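Local structure of Nrps/pks (Streptomyces albus, 4OPE) at residues L127-Q133 and T148-Y152. The protein is a ketosynthase domain of an AT-less type I polyketide synthase that probably catalyses a decarboxylative chain-extending condensation in oxazolomycin biosynthesis. Sequence-based numbering, arbitrary orientation.
Sequences LMYGHYQ and TSSSY
Gly130 and Ser150 face each other with CA atoms 5.3 Å apart where two mostly irregular segments run antiparallel at the subunit interface of the thiolase-fold ketosynthase; residues 127-133 follow strand 121-126, and residues 148-152 lead into helix 152-163. Leu127 CB sits over the centre of one face of the Tyr152 ring, 4.0 Å from the centroid, a CH-pi contact. With CG anti to the carbonyl carbon (chi1 -71°), the ring reaches the 128-130 backbone, and its OH meets a water lying in the ring plane that also bonds weakly to Met128 O. Another Tyr152, from the second subunit, meets this ring with planes about 65° apart. A leucine at Tyr152 would probably leave that water without its phenolic partner and open a gap beneath Leu127. At the other end Gln133 N gives a weak, bent bond (129°) to Ser150 OG, which is also hydrogen-bonded to the Asp92 carboxylate. Thr148 CG2 lies 4.1 Å from Tyr132 CE2, the two side chains roughly perpendicular. A second water bridges the backbones, donating to Gln133 O and Thr148 O. The extended Gln133 side chain reaches back along its own segment, NE2 donating to Gly130 O at 2.8 Å in the carbonyl plane.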
# COMPACT_ATOMS: atom_id res chain seq x y z
N LEU A 127 -3.52 -6.10 -0.79
CA LEU A 127 -3.13 -7.49 -0.44
C LEU A 127 -2.63 -7.52 0.99
O LEU A 127 -2.17 -6.50 1.51
CB LEU A 127 -2.01 -7.93 -1.34
CG LEU A 127 -2.22 -7.76 -2.84
CD1 LEU A 127 -1.37 -6.62 -3.38
CD2 LEU A 127 -1.80 -9.02 -3.55
N MSE A 128 -2.74 -8.68 1.63
CA MSE A 128 -2.26 -8.87 3.03
C MSE A 128 -1.47 -10.13 3.30
O MSE A 128 -0.94 -10.31 4.37
CB MSE A 128 -3.42 -8.79 4.03
CG MSE A 128 -4.28 -10.04 4.08
SE MSE A 128 -5.59 -9.94 5.58
CE MSE A 128 -4.49 -10.42 7.14
N TYR A 129 -1.40 -11.03 2.34
CA TYR A 129 -0.57 -12.18 2.46
C TYR A 129 0.19 -12.35 1.18
O TYR A 129 -0.26 -11.97 0.11
CB TYR A 129 -1.38 -13.46 2.71
CG TYR A 129 -2.11 -13.50 4.01
CD1 TYR A 129 -1.44 -13.53 5.20
CD2 TYR A 129 -3.49 -13.58 4.06
CE1 TYR A 129 -2.10 -13.58 6.41
CE2 TYR A 129 -4.17 -13.62 5.27
CZ TYR A 129 -3.46 -13.63 6.44
OH TYR A 129 -4.10 -13.70 7.65
N GLY A 130 1.35 -12.94 1.31
CA GLY A 130 2.13 -13.32 0.16
C GLY A 130 2.80 -14.62 0.48
O GLY A 130 3.98 -14.64 0.72
N HIS A 131 2.02 -15.69 0.48
CA HIS A 131 2.49 -16.98 0.84
C HIS A 131 3.12 -17.80 -0.23
O HIS A 131 3.87 -18.71 0.09
CB HIS A 131 1.35 -17.79 1.41
CG HIS A 131 0.91 -17.32 2.75
ND1 HIS A 131 1.78 -16.74 3.66
CD2 HIS A 131 -0.32 -17.27 3.31
CE1 HIS A 131 1.11 -16.40 4.74
NE2 HIS A 131 -0.16 -16.70 4.56
N TYR A 132 2.84 -17.51 -1.49
CA TYR A 132 3.42 -18.33 -2.55
C TYR A 132 4.95 -18.28 -2.48
O TYR A 132 5.62 -19.29 -2.81
CB TYR A 132 2.98 -17.86 -3.92
CG TYR A 132 3.23 -18.85 -5.03
CD1 TYR A 132 2.49 -20.02 -5.13
CD2 TYR A 132 4.17 -18.58 -6.04
CE1 TYR A 132 2.68 -20.91 -6.18
CE2 TYR A 132 4.37 -19.46 -7.08
CZ TYR A 132 3.62 -20.63 -7.15
OH TYR A 132 3.76 -21.53 -8.19
N GLN A 133 5.51 -17.15 -2.02
CA GLN A 133 6.96 -17.06 -1.92
C GLN A 133 7.59 -18.04 -0.95
O GLN A 133 8.79 -18.23 -1.00
CB GLN A 133 7.40 -15.64 -1.56
CG GLN A 133 7.41 -15.37 -0.09
CD GLN A 133 7.49 -13.89 0.21
OE1 GLN A 133 8.51 -13.22 -0.06
NE2 GLN A 133 6.43 -13.36 0.82
N THR A 148 10.70 -18.14 -5.86
CA THR A 148 9.38 -17.67 -6.19
C THR A 148 9.23 -16.26 -5.66
O THR A 148 9.96 -15.81 -4.77
CB THR A 148 8.31 -18.54 -5.54
OG1 THR A 148 8.57 -18.63 -4.14
CG2 THR A 148 8.29 -19.94 -6.16
N SER A 149 8.25 -15.56 -6.20
CA SER A 149 8.00 -14.21 -5.80
C SER A 149 6.54 -13.98 -5.45
O SER A 149 5.64 -14.64 -5.97
CB SER A 149 8.42 -13.26 -6.92
OG SER A 149 8.08 -11.93 -6.56
N SER A 150 6.33 -13.03 -4.57
CA SER A 150 5.02 -12.59 -4.18
C SER A 150 5.06 -11.10 -3.96
O SER A 150 4.37 -10.61 -3.14
CB SER A 150 4.61 -13.22 -2.85
OG SER A 150 4.16 -14.55 -3.05
N SER A 151 5.94 -10.39 -4.63
CA SER A 151 6.02 -8.99 -4.45
C SER A 151 4.62 -8.33 -4.61
O SER A 151 3.86 -8.64 -5.57
CB SER A 151 6.97 -8.46 -5.50
OG SER A 151 6.78 -7.08 -5.67
N TYR A 152 4.27 -7.45 -3.67
CA TYR A 152 2.97 -6.79 -3.70
C TYR A 152 2.97 -5.73 -4.79
O TYR A 152 2.07 -5.69 -5.59
CB TYR A 152 2.57 -6.16 -2.36
CG TYR A 152 2.21 -7.10 -1.23
CD1 TYR A 152 2.10 -8.47 -1.40
CD2 TYR A 152 1.96 -6.60 0.05
CE1 TYR A 152 1.74 -9.29 -0.35
CE2 TYR A 152 1.63 -7.42 1.13
CZ TYR A 152 1.52 -8.76 0.93
OH TYR A 152 1.19 -9.58 2.01
O HOH W 1 1.47 -8.43 4.21
O HOH W 2 10.88 -16.99 -2.48